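Local coordinates for CAG pathogenicity island protein 13 (Helicobacter pylori, PDB 2G3V) that is of unknown function but is encoded by the cag pathogenicity island, which specifies a type IV secretion system, at residues A[122-127]-A[144-149]. Numbering follows the deposited sequence.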
ATOM      1  N   PHE A 122      -2.218  -0.589   0.610  1.00  1.68           N
ATOM      2  CA  PHE A 122      -1.999  -0.940   2.004  1.00  2.69           C
ATOM      3  C   PHE A 122      -3.069  -0.525   3.002  1.00  2.78           C
ATOM      4  O   PHE A 122      -3.210  -1.162   4.043  1.00  2.23           O
ATOM      5  CB  PHE A 122      -0.638  -0.391   2.434  1.00  3.39           C
ATOM      6  CG  PHE A 122       0.459  -0.658   1.436  1.00  3.63           C
ATOM      7  CD1 PHE A 122       1.004  -1.928   1.301  1.00  4.77           C
ATOM      8  CD2 PHE A 122       0.878   0.344   0.560  1.00  4.08           C
ATOM      9  CE1 PHE A 122       1.942  -2.206   0.303  1.00  3.53           C
ATOM     10  CE2 PHE A 122       1.820   0.078  -0.448  1.00  4.01           C
ATOM     11  CZ  PHE A 122       2.347  -1.199  -0.576  1.00  4.15           C
ATOM     12  N   LEU A 123      -3.818   0.527   2.685  1.00  2.72           N
ATOM     13  CA  LEU A 123      -4.866   1.041   3.575  1.00  4.21           C
ATOM     14  C   LEU A 123      -5.908   0.045   4.124  1.00  4.75           C
ATOM     15  O   LEU A 123      -6.276   0.117   5.291  1.00  3.92           O
ATOM     16  CB  LEU A 123      -5.578   2.220   2.894  1.00  4.41           C
ATOM     17  CG  LEU A 123      -5.044   3.639   3.166  1.00  2.83           C
ATOM     18  CD1 LEU A 123      -3.597   3.601   3.557  1.00  3.56           C
ATOM     19  CD2 LEU A 123      -5.244   4.519   1.927  1.00  2.17           C
ATOM     20  N   PRO A 124      -6.393  -0.895   3.295  1.00  4.42           N
ATOM     21  CA  PRO A 124      -7.392  -1.902   3.710  1.00  3.92           C
ATOM     22  C   PRO A 124      -6.952  -2.805   4.872  1.00  2.32           C
ATOM     23  O   PRO A 124      -7.772  -3.454   5.520  1.00  1.05           O
ATOM     24  CB  PRO A 124      -7.615  -2.715   2.435  1.00  1.05           C
ATOM     25  CG  PRO A 124      -7.384  -1.719   1.368  1.00  4.08           C
ATOM     26  CD  PRO A 124      -6.148  -0.990   1.846  1.00  5.84           C
ATOM     27  N   PHE A 125      -5.649  -2.853   5.113  1.00  1.40           N
ATOM     28  CA  PHE A 125      -5.100  -3.669   6.184  1.00  1.08           C
ATOM     29  C   PHE A 125      -4.442  -2.801   7.244  1.00  1.05           C
ATOM     30  O   PHE A 125      -3.818  -3.315   8.160  1.00  1.05           O
ATOM     31  CB  PHE A 125      -4.059  -4.649   5.628  1.00  1.26           C
ATOM     32  CG  PHE A 125      -4.636  -5.724   4.750  1.00  1.05           C
ATOM     33  CD1 PHE A 125      -5.403  -6.755   5.292  1.00  1.05           C
ATOM     34  CD2 PHE A 125      -4.426  -5.695   3.372  1.00  1.68           C
ATOM     35  CE1 PHE A 125      -5.964  -7.745   4.472  1.00  2.72           C
ATOM     36  CE2 PHE A 125      -4.976  -6.678   2.533  1.00  3.66           C
ATOM     37  CZ  PHE A 125      -5.751  -7.707   3.083  1.00  2.41           C
ATOM     38  N   PHE A 126      -4.589  -1.485   7.132  1.00  1.05           N
ATOM     39  CA  PHE A 126      -3.959  -0.600   8.104  1.00  2.13           C
ATOM     40  C   PHE A 126      -4.933   0.358   8.799  1.00  1.63           C
ATOM     41  O   PHE A 126      -4.857   0.591  10.008  1.00  1.05           O
ATOM     42  CB  PHE A 126      -2.834   0.192   7.424  1.00  1.05           C
ATOM     43  CG  PHE A 126      -2.235   1.242   8.300  1.00  1.65           C
ATOM     44  CD1 PHE A 126      -1.391   0.885   9.350  1.00  1.05           C
ATOM     45  CD2 PHE A 126      -2.550   2.596   8.109  1.00  1.05           C
ATOM     46  CE1 PHE A 126      -0.873   1.842  10.192  1.00  1.05           C
ATOM     47  CE2 PHE A 126      -2.037   3.562   8.952  1.00  1.05           C
ATOM     48  CZ  PHE A 126      -1.198   3.188   9.995  1.00  1.87           C
ATOM     49  N   SER A 127      -5.844   0.915   8.020  1.00  2.92           N
ATOM     50  CA  SER A 127      -6.833   1.844   8.541  1.00  3.23           C
ATOM     51  C   SER A 127      -7.913   1.177   9.382  1.00  2.77           C
ATOM     52  O   SER A 127      -8.546   0.203   8.950  1.00  1.05           O
ATOM     53  CB  SER A 127      -7.488   2.594   7.389  1.00  2.39           C
ATOM     54  OG  SER A 127      -8.838   2.858   7.697  1.00  3.58           O
ATOM     55  N   GLU A 144      -7.257 -13.529   0.657  1.00  5.09           N
ATOM     56  CA  GLU A 144      -6.959 -14.551  -0.340  1.00  6.52           C
ATOM     57  C   GLU A 144      -6.426 -13.898  -1.621  1.00  6.03           C
ATOM     58  O   GLU A 144      -5.384 -14.289  -2.152  1.00  6.40           O
ATOM     59  CB  GLU A 144      -8.224 -15.350  -0.657  1.00  8.84           C
ATOM     60  CG  GLU A 144      -7.946 -16.764  -1.168  1.00 14.66           C
ATOM     61  CD  GLU A 144      -7.168 -17.606  -0.151  1.00 16.40           C
ATOM     62  OE1 GLU A 144      -7.683 -17.821   0.975  1.00 18.48           O
ATOM     63  OE2 GLU A 144      -6.041 -18.047  -0.472  1.00 16.96           O
ATOM     64  N   LEU A 145      -7.150 -12.889  -2.101  1.00  4.96           N
ATOM     65  CA  LEU A 145      -6.768 -12.160  -3.303  1.00  4.36           C
ATOM     66  C   LEU A 145      -5.346 -11.622  -3.184  1.00  4.52           C
ATOM     67  O   LEU A 145      -4.509 -11.874  -4.044  1.00  5.17           O
ATOM     68  CB  LEU A 145      -7.750 -11.005  -3.549  1.00  2.84           C
ATOM     69  CG  LEU A 145      -7.640 -10.272  -4.894  1.00  2.09           C
ATOM     70  CD1 LEU A 145      -8.081 -11.186  -6.040  1.00  1.60           C
ATOM     71  CD2 LEU A 145      -8.496  -9.042  -4.856  1.00  1.08           C
ATOM     72  N   TYR A 146      -5.077 -10.886  -2.109  1.00  4.59           N
ATOM     73  CA  TYR A 146      -3.749 -10.313  -1.902  1.00  7.29           C
ATOM     74  C   TYR A 146      -2.685 -11.396  -1.911  1.00  7.97           C
ATOM     75  O   TYR A 146      -1.628 -11.250  -2.535  1.00  8.03           O
ATOM     76  CB  TYR A 146      -3.686  -9.548  -0.566  1.00  6.46           C
ATOM     77  CG  TYR A 146      -3.998  -8.066  -0.683  1.00  6.64           C
ATOM     78  CD1 TYR A 146      -2.992  -7.109  -0.547  1.00  6.38           C
ATOM     79  CD2 TYR A 146      -5.295  -7.626  -0.962  1.00  6.31           C
ATOM     80  CE1 TYR A 146      -3.270  -5.739  -0.687  1.00  6.30           C
ATOM     81  CE2 TYR A 146      -5.586  -6.276  -1.108  1.00  6.52           C
ATOM     82  CZ  TYR A 146      -4.573  -5.334  -0.969  1.00  6.10           C
ATOM     83  OH  TYR A 146      -4.871  -4.003  -1.107  1.00  3.47           O
ATOM     84  N   GLY A 147      -2.973 -12.481  -1.206  1.00  8.26           N
ATOM     85  CA  GLY A 147      -2.026 -13.568  -1.129  1.00 10.01           C
ATOM     86  C   GLY A 147      -1.687 -14.149  -2.483  1.00 11.68           C
ATOM     87  O   GLY A 147      -0.591 -14.669  -2.678  1.00 12.63           O
ATOM     88  N   THR A 148      -2.614 -14.063  -3.429  1.00 12.79           N
ATOM     89  CA  THR A 148      -2.368 -14.629  -4.755  1.00 13.34           C
ATOM     90  C   THR A 148      -1.755 -13.678  -5.783  1.00 14.06           C
ATOM     91  O   THR A 148      -0.889 -14.075  -6.566  1.00 13.19           O
ATOM     92  CB  THR A 148      -3.651 -15.243  -5.331  1.00 12.76           C
ATOM     93  OG1 THR A 148      -4.716 -14.287  -5.277  1.00 13.73           O
ATOM     94  CG2 THR A 148      -4.031 -16.468  -4.529  1.00 11.55           C
ATOM     95  N   LYS A 149      -2.186 -12.424  -5.776  1.00 14.94           N
ATOM     96  CA  LYS A 149      -1.657 -11.452  -6.716  1.00 15.96           C
ATOM     97  C   LYS A 149      -0.255 -10.925  -6.353  1.00 16.08           C
ATOM     98  O   LYS A 149       0.686 -11.034  -7.139  1.00 16.79           O
ATOM     99  CB  LYS A 149      -2.627 -10.271  -6.846  1.00 17.01           C
ATOM    100  CG  LYS A 149      -3.917 -10.587  -7.584  1.00 18.59           C
ATOM    101  CD  LYS A 149      -4.699  -9.305  -7.879  1.00 19.29           C
ATOM    102  CE  LYS A 149      -5.919  -9.567  -8.777  1.00 20.61           C
ATOM    103  NZ  LYS A 149      -6.692  -8.315  -9.098  1.00 19.65           N
TER
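Phe125 and Tyr146 meet in a T-shaped (edge-to-face) aromatic pair that joins a short 3-10 turn to the last turns of helix 136-149 in this all-alpha protein. The ring planes stand at 85°, with centroids 4.8 Å apart. Phe125 supplies the edge: its CE2 sits over the middle of the tyrosine ring, 3.4 Å above the plane and 3.6 Å from Tyr146 CD2, while CZ, next along the same edge, stands farther off, nearest CD2 and CG. The two side chains run past each other in opposite directions. In Phe125, CG lies beside the backbone N and anti to the carbonyl carbon (chi1 -68°), which sends the ring out from the turn to the helix. Next to the pair, Pro124 CG makes a looser contact with the phenol oxygen, Tyr146 OH, at 4.2 Å.

Beyond these rings, Phe125 also packs on Met139, Gln142 and Ile143 of helix 136-149 and on Leu92 of helix 82-105, and so lies buried between the two helices. Its carbonyl oxygen is hydrogen-bonded to the hydroxyl of Tyr89. The turn itself is closed by a backbone hydrogen bond of 3.2 Å from Phe125 N to Phe122 O. At the far end of the tyrosine, the phenol is tied to the chain just ahead of this turn, where Tyr146 OH hydrogen-bonds to the backbone O of Ile121.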